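Local atomic coordinates of plasmin and fibronectin-binding protein A (Streptococcus pneumoniae, PDB entry 4MR0), a protein that acts as a fibronectin-dependent adhesin and invasin on the bacterial surface, binding human fibronectin, plasmin, plasminogen and serum albumin. Residues V206-T211 / A318-G323; H352-S357 / R380-T385; K396-E401 / N439-K444. One frame throughout, in Å; residues are numbered along the deposited sequence.

Contact 1: V206-T211 / A318-G323; sequences VEWGPT and ALNDDG
The carboxylate of E207 lies flat on the side-chain amide of N320, the two planes only 9° apart, and this stack is one point where two loops meet at the margin of the parallel beta-helix. One loop leads into strand 211-217; the other follows strand 306-308. E207 CD sits 3.6 Å from N320 CG. With CG anti to the backbone N (chi1 -177°) and a bend at the next bond, the glutamate chain folds back across the second loop, where OE1 comes 3.6 Å from L319 CB. Its other oxygen, OE2, accepts from a water at 2.7 Å, and the same water donates to D322 OD2, so that water stands between two like charges and probably eases their repulsion. L319 is tied in through its backbone: its N donates to V206 O over 3.1 Å. Its side chain turns toward V206, with CD1 3.8 Å from V206 CA. Deeper in, W208 is buried, its NE1 bonded to L198 O and its ring edge-to-face with F315. A318 covers one face of that indole: its CB stands 3.3 Å from the centroid of the five-membered ring of W208, 12° off the ring normal, a CH-pi contact whose closest carbon is W208 CD1.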
# COMPACT_ATOMS: atom_id res chain seq x y z
N VAL A 206 -25.86 -3.27 5.14
CA VAL A 206 -26.67 -2.06 5.07
C VAL A 206 -25.82 -0.95 4.48
O VAL A 206 -24.59 -1.07 4.39
CB VAL A 206 -27.15 -1.61 6.48
CG1 VAL A 206 -28.10 -2.65 7.07
CG2 VAL A 206 -25.95 -1.39 7.39
N GLU A 207 -26.47 0.13 4.06
CA GLU A 207 -25.76 1.27 3.49
C GLU A 207 -25.07 2.00 4.65
O GLU A 207 -25.66 2.18 5.71
CB GLU A 207 -26.76 2.21 2.82
CG GLU A 207 -26.15 3.41 2.13
CD GLU A 207 -25.64 3.10 0.73
OE1 GLU A 207 -25.77 1.95 0.28
OE2 GLU A 207 -25.12 4.03 0.08
N TRP A 208 -23.81 2.38 4.46
CA TRP A 208 -23.08 3.11 5.50
C TRP A 208 -23.25 4.61 5.28
O TRP A 208 -22.91 5.12 4.22
CB TRP A 208 -21.58 2.77 5.47
CG TRP A 208 -21.22 1.45 6.11
CD1 TRP A 208 -22.07 0.42 6.39
CD2 TRP A 208 -19.91 1.00 6.48
NE1 TRP A 208 -21.37 -0.64 6.92
CE2 TRP A 208 -20.05 -0.31 6.99
CE3 TRP A 208 -18.64 1.58 6.45
CZ2 TRP A 208 -18.96 -1.07 7.44
CZ3 TRP A 208 -17.54 0.83 6.90
CH2 TRP A 208 -17.72 -0.47 7.40
N GLY A 209 -23.79 5.31 6.27
CA GLY A 209 -23.95 6.75 6.13
C GLY A 209 -22.60 7.39 6.40
O GLY A 209 -21.67 6.71 6.84
N PRO A 210 -22.45 8.70 6.14
CA PRO A 210 -21.17 9.37 6.38
C PRO A 210 -20.84 9.51 7.87
O PRO A 210 -21.73 9.70 8.70
CB PRO A 210 -21.36 10.73 5.70
CG PRO A 210 -22.83 10.97 5.86
CD PRO A 210 -23.42 9.62 5.52
N THR A 211 -19.56 9.38 8.20
CA THR A 211 -19.09 9.52 9.57
C THR A 211 -17.91 10.46 9.49
O THR A 211 -17.37 10.70 8.40
CB THR A 211 -18.63 8.18 10.18
OG1 THR A 211 -17.67 7.56 9.31
CG2 THR A 211 -19.82 7.25 10.40
N ALA A 318 -20.44 -3.24 3.35
CA ALA A 318 -21.59 -2.35 3.24
C ALA A 318 -22.22 -2.45 1.86
O ALA A 318 -21.68 -3.11 0.96
CB ALA A 318 -21.17 -0.91 3.53
N LEU A 319 -23.36 -1.78 1.69
CA LEU A 319 -24.08 -1.78 0.42
C LEU A 319 -23.62 -0.71 -0.55
O LEU A 319 -23.92 -0.79 -1.74
CB LEU A 319 -25.58 -1.61 0.66
CG LEU A 319 -26.33 -2.78 1.29
CD1 LEU A 319 -27.78 -2.38 1.47
CD2 LEU A 319 -26.20 -4.03 0.42
N ASN A 320 -22.89 0.30 -0.06
CA ASN A 320 -22.41 1.39 -0.91
C ASN A 320 -21.74 0.82 -2.15
O ASN A 320 -20.79 0.05 -2.05
CB ASN A 320 -21.42 2.27 -0.14
CG ASN A 320 -22.02 2.86 1.12
OD1 ASN A 320 -21.98 4.07 1.33
ND2 ASN A 320 -22.56 2.00 1.97
N ASP A 321 -22.23 1.20 -3.33
CA ASP A 321 -21.68 0.65 -4.56
C ASP A 321 -21.57 1.66 -5.71
O ASP A 321 -21.61 1.25 -6.88
CB ASP A 321 -22.55 -0.54 -4.97
CG ASP A 321 -21.84 -1.52 -5.89
OD1 ASP A 321 -20.63 -1.76 -5.70
OD2 ASP A 321 -22.52 -2.06 -6.79
N ASP A 322 -21.43 2.95 -5.42
CA ASP A 322 -21.32 3.91 -6.52
C ASP A 322 -19.90 4.37 -6.85
O ASP A 322 -19.73 5.34 -7.58
CB ASP A 322 -22.23 5.13 -6.29
CG ASP A 322 -22.05 5.76 -4.94
OD1 ASP A 322 -20.90 5.88 -4.47
OD2 ASP A 322 -23.07 6.17 -4.34
N GLY A 323 -18.91 3.67 -6.32
CA GLY A 323 -17.52 4.00 -6.62
C GLY A 323 -16.95 5.30 -6.08
O GLY A 323 -16.03 5.87 -6.67
O HOH W 1 -23.76 4.21 -2.23

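Contact 2: H352-S357 / R380-T385; sequences HYQTLS and RFTGFT
The backbone N of Y353 is buried against T382 without a hydrogen-bond partner anywhere in the model; what it meets is a methyl, T382 CG2, 3.8 Å away. The same methyl presses on H352 C, so the apolar branch of the threonine packs against the H352-Y353 peptide. Its polar branch is turned to Q354. T382 OG1 stands anti to the backbone N (chi1 179°) and donates to Q354 OE1 at 2.7 Å, in the carbonyl plane and on a lone pair; Y418 N makes a weak bond to the same hydroxyl. Beyond CG the Q354 chain is extended, and its NE2 bonds to D426 O, which together with T382 fixes the rotation of the amide at both ends. The contact belongs to a parallel beta-helix: the segment 380-385 runs out of strand 377-381 across the end of a PbH1 repeat, and 352-354, in the loop of the coil before, runs alongside in nearly the same direction. At G383 the backbone has a positive phi (84°), and the flat amide of Q354 comes close to it, CD 3.6 Å from G383 CA. A water lies between the two backbones, 3.2 Å from Y353 O and 3.0 Å from G383 O, although further acceptors compete for its protons. Toward the other end H352 CB touches R380 NH1 at 4.1 Å, while the imidazole, bonded through ND1 to E303 OE2, has a bound manganese ion about 4 Å from its side chain.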
# COMPACT_ATOMS: atom_id res chain seq x y z
N HIS A 352 -5.65 -2.79 -6.20
CA HIS A 352 -5.53 -3.59 -7.41
C HIS A 352 -6.81 -3.69 -8.21
O HIS A 352 -7.01 -4.66 -8.94
CB HIS A 352 -5.15 -5.00 -6.98
CG HIS A 352 -6.08 -5.57 -5.96
ND1 HIS A 352 -5.95 -5.31 -4.61
CD2 HIS A 352 -7.22 -6.30 -6.10
CE1 HIS A 352 -6.96 -5.86 -3.96
NE2 HIS A 352 -7.75 -6.47 -4.84
N TYR A 353 -7.69 -2.70 -8.10
CA TYR A 353 -8.96 -2.78 -8.80
C TYR A 353 -9.55 -1.43 -9.18
O TYR A 353 -9.46 -0.47 -8.42
CB TYR A 353 -9.94 -3.54 -7.91
CG TYR A 353 -11.36 -3.65 -8.42
CD1 TYR A 353 -11.68 -4.50 -9.48
CD2 TYR A 353 -12.39 -2.93 -7.82
CE1 TYR A 353 -13.00 -4.64 -9.92
CE2 TYR A 353 -13.71 -3.06 -8.26
CZ TYR A 353 -14.01 -3.92 -9.31
OH TYR A 353 -15.31 -4.05 -9.73
N GLN A 354 -10.15 -1.38 -10.36
CA GLN A 354 -10.80 -0.17 -10.86
C GLN A 354 -11.68 -0.55 -12.04
O GLN A 354 -11.42 -1.54 -12.72
CB GLN A 354 -9.77 0.89 -11.29
CG GLN A 354 -9.00 0.56 -12.57
CD GLN A 354 -8.15 1.73 -13.06
OE1 GLN A 354 -6.92 1.63 -13.16
NE2 GLN A 354 -8.80 2.86 -13.36
N THR A 355 -12.73 0.23 -12.28
CA THR A 355 -13.64 -0.01 -13.40
C THR A 355 -14.12 1.35 -13.90
O THR A 355 -13.83 2.38 -13.29
CB THR A 355 -14.89 -0.81 -12.98
OG1 THR A 355 -15.72 0.02 -12.16
CG2 THR A 355 -14.52 -2.06 -12.21
N LEU A 356 -14.86 1.36 -14.99
CA LEU A 356 -15.38 2.61 -15.53
C LEU A 356 -16.29 3.28 -14.50
O LEU A 356 -16.51 4.49 -14.55
CB LEU A 356 -16.19 2.36 -16.81
CG LEU A 356 -15.43 1.91 -18.05
CD1 LEU A 356 -16.44 1.61 -19.16
CD2 LEU A 356 -14.45 3.00 -18.49
N SER A 357 -16.80 2.47 -13.57
CA SER A 357 -17.71 2.96 -12.54
C SER A 357 -17.09 3.40 -11.21
O SER A 357 -17.81 3.77 -10.29
CB SER A 357 -18.77 1.89 -12.25
OG SER A 357 -19.51 1.59 -13.42
N ARG A 380 2.08 -0.34 -4.62
CA ARG A 380 1.60 -0.85 -5.90
C ARG A 380 0.14 -0.46 -6.06
O ARG A 380 -0.68 -0.71 -5.18
CB ARG A 380 1.76 -2.37 -5.96
CG ARG A 380 1.10 -3.00 -7.19
CD ARG A 380 1.49 -4.47 -7.31
NE ARG A 380 0.85 -5.14 -8.45
CZ ARG A 380 -0.36 -5.68 -8.42
NH1 ARG A 380 -1.09 -5.64 -7.31
NH2 ARG A 380 -0.84 -6.28 -9.50
N PHE A 381 -0.19 0.14 -7.20
CA PHE A 381 -1.56 0.58 -7.41
C PHE A 381 -1.94 0.81 -8.87
O PHE A 381 -1.08 1.03 -9.73
CB PHE A 381 -1.79 1.89 -6.65
CG PHE A 381 -0.88 3.01 -7.09
CD1 PHE A 381 0.41 3.13 -6.56
CD2 PHE A 381 -1.28 3.92 -8.07
CE1 PHE A 381 1.28 4.14 -7.01
CE2 PHE A 381 -0.41 4.92 -8.53
CZ PHE A 381 0.87 5.03 -7.99
N THR A 382 -3.24 0.77 -9.13
CA THR A 382 -3.80 1.06 -10.44
C THR A 382 -5.03 1.91 -10.14
O THR A 382 -5.76 1.62 -9.19
CB THR A 382 -4.24 -0.22 -11.23
OG1 THR A 382 -4.80 0.17 -12.49
CG2 THR A 382 -5.29 -1.01 -10.45
N GLY A 383 -5.26 2.95 -10.92
CA GLY A 383 -6.42 3.79 -10.68
C GLY A 383 -6.29 4.89 -9.64
O GLY A 383 -7.25 5.17 -8.92
N PHE A 384 -5.12 5.51 -9.54
CA PHE A 384 -4.91 6.63 -8.61
C PHE A 384 -4.63 7.88 -9.44
O PHE A 384 -4.11 7.79 -10.54
CB PHE A 384 -3.69 6.40 -7.70
CG PHE A 384 -3.95 5.52 -6.50
CD1 PHE A 384 -5.18 4.89 -6.31
CD2 PHE A 384 -2.93 5.28 -5.58
CE1 PHE A 384 -5.39 4.04 -5.22
CE2 PHE A 384 -3.12 4.43 -4.49
CZ PHE A 384 -4.36 3.81 -4.31
N THR A 385 -4.96 9.05 -8.89
CA THR A 385 -4.70 10.30 -9.58
C THR A 385 -4.10 11.27 -8.57
O THR A 385 -4.61 11.43 -7.47
CB THR A 385 -5.99 10.90 -10.17
OG1 THR A 385 -6.63 9.93 -11.01
CG2 THR A 385 -5.67 12.15 -11.00
O HOH W 2 -8.64 2.62 -8.12

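Contact 3: K396-E401 / N439-K444; sequences KKVKGE and NIADPK
D442 OD1 is gripped from several directions: a water donates to it at 2.8 Å, the hydroxyl of Y405 bonds to it, and K444 N adds a weak bond. That water in turn accepts from K399 N, joining the carboxylate to the backbone of the segment 396-401. The other oxygen, OD2, bonds to T445 OG1. K396 and D442 lie side by side and point the same way, touching through their aliphatic parts, K396 CG to D442 CB at 3.7 Å. With CG anti to the backbone N and a bend at chi2 (62°), the lysine runs alongside the aspartate, yet its ammonium does not pair with it: K396 NZ stays 4.7 Å from D442 OD2 and bonds to M374 O, so any attraction between the charges acts at a distance. D442 CB also presses on K397 O, and D442 N is buried with no partner in the model. On the neighbouring residue, A441 CB meets V398 CG1 at 3.8 Å, a further apolar touch. Two backbone bonds carry the register, K396 N to N439 O and A441 N to K396 O, each 2.9 Å; both use K396, which bridges I440. This is the parallel pairing of strands 387-396 and 431-440, stacked on successive coils of the parallel beta-helix, with their ends continuing side by side into the turns.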
# COMPACT_ATOMS: atom_id res chain seq x y z
N LYS A 396 15.36 -4.23 0.48
CA LYS A 396 15.06 -5.56 -0.05
C LYS A 396 16.28 -6.43 0.14
O LYS A 396 17.35 -6.16 -0.41
CB LYS A 396 14.68 -5.48 -1.53
CG LYS A 396 14.28 -6.81 -2.15
CD LYS A 396 13.05 -7.41 -1.50
CE LYS A 396 12.62 -8.68 -2.23
NZ LYS A 396 11.53 -9.42 -1.52
N LYS A 397 16.13 -7.48 0.94
CA LYS A 397 17.22 -8.40 1.21
C LYS A 397 17.20 -9.59 0.26
O LYS A 397 16.30 -9.72 -0.57
CB LYS A 397 17.14 -8.89 2.66
CG LYS A 397 17.29 -7.79 3.69
CD LYS A 397 17.40 -8.37 5.10
CE LYS A 397 16.04 -8.73 5.68
NZ LYS A 397 15.47 -7.60 6.48
N VAL A 398 18.20 -10.45 0.37
CA VAL A 398 18.27 -11.63 -0.48
C VAL A 398 17.31 -12.69 0.04
O VAL A 398 16.89 -12.67 1.20
CB VAL A 398 19.70 -12.21 -0.52
CG1 VAL A 398 20.65 -11.21 -1.16
CG2 VAL A 398 20.17 -12.55 0.89
N LYS A 399 16.94 -13.61 -0.85
CA LYS A 399 16.04 -14.71 -0.55
C LYS A 399 16.39 -15.40 0.77
O LYS A 399 15.51 -15.70 1.58
CB LYS A 399 16.09 -15.72 -1.69
CG LYS A 399 15.36 -17.03 -1.45
CD LYS A 399 15.74 -18.02 -2.55
CE LYS A 399 15.09 -19.39 -2.35
NZ LYS A 399 13.62 -19.36 -2.60
N GLY A 400 17.68 -15.63 0.99
CA GLY A 400 18.14 -16.30 2.19
C GLY A 400 17.83 -15.63 3.51
O GLY A 400 17.73 -16.31 4.54
N GLU A 401 17.67 -14.31 3.51
CA GLU A 401 17.39 -13.57 4.73
C GLU A 401 15.93 -13.12 4.81
O GLU A 401 15.59 -12.24 5.60
CB GLU A 401 18.30 -12.35 4.82
CG GLU A 401 19.77 -12.70 4.99
CD GLU A 401 20.68 -11.53 4.65
OE1 GLU A 401 20.40 -10.40 5.10
OE2 GLU A 401 21.67 -11.76 3.92
N ASN A 439 17.47 0.21 -1.27
CA ASN A 439 18.64 -0.61 -0.96
C ASN A 439 18.23 -2.02 -1.36
O ASN A 439 17.50 -2.69 -0.62
CB ASN A 439 18.98 -0.53 0.52
CG ASN A 439 19.33 0.87 0.96
OD1 ASN A 439 20.25 1.49 0.41
ND2 ASN A 439 18.61 1.39 1.95
N ILE A 440 18.68 -2.45 -2.53
CA ILE A 440 18.31 -3.75 -3.06
C ILE A 440 19.46 -4.76 -3.13
O ILE A 440 20.54 -4.46 -3.64
CB ILE A 440 17.71 -3.58 -4.47
CG1 ILE A 440 16.49 -2.65 -4.39
CG2 ILE A 440 17.33 -4.94 -5.05
CD1 ILE A 440 15.95 -2.21 -5.74
N ALA A 441 19.20 -5.96 -2.62
CA ALA A 441 20.18 -7.03 -2.62
C ALA A 441 19.65 -8.22 -3.42
O ALA A 441 20.41 -9.10 -3.81
CB ALA A 441 20.49 -7.46 -1.19
N ASP A 442 18.34 -8.23 -3.66
CA ASP A 442 17.70 -9.30 -4.41
C ASP A 442 17.80 -9.03 -5.91
O ASP A 442 17.32 -8.01 -6.40
CB ASP A 442 16.22 -9.41 -4.01
CG ASP A 442 15.46 -10.41 -4.86
OD1 ASP A 442 15.99 -11.51 -5.10
OD2 ASP A 442 14.32 -10.10 -5.27
N PRO A 443 18.42 -9.95 -6.66
CA PRO A 443 18.56 -9.77 -8.11
C PRO A 443 17.26 -9.78 -8.91
O PRO A 443 17.24 -9.38 -10.07
CB PRO A 443 19.51 -10.91 -8.52
CG PRO A 443 19.23 -11.97 -7.50
CD PRO A 443 19.11 -11.18 -6.22
N LYS A 444 16.17 -10.21 -8.28
CA LYS A 444 14.88 -10.26 -8.95
C LYS A 444 13.99 -9.06 -8.62
O LYS A 444 12.86 -8.98 -9.09
CB LYS A 444 14.13 -11.54 -8.56
CG LYS A 444 14.68 -12.82 -9.17
CD LYS A 444 13.89 -14.03 -8.68
CE LYS A 444 13.96 -15.19 -9.66
NZ LYS A 444 15.36 -15.63 -9.91
O HOH W 3 17.61 -13.04 -3.43

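The three contacts come in series along the chain and the beta-helix, each closing before the next opens. Contact 1 joins loops before strands 211-217 and 329-337; contact 2 takes up the loop after 329-337 and the end of strand 377-381; contact 3 pairs the ends of strands 387-396 and 431-440, two and three strands on from 329-337 in the parallel stack. Contacts 1 and 2 have centres 19 Å apart and nearest atoms about 4 Å apart, without touching. The centre of contact 3 lies 29 Å from that of contact 2 and 42 Å from that of contact 1, across the chain's centre from the latter. Together they tie turns along the beta-helix part of the longer adhesin.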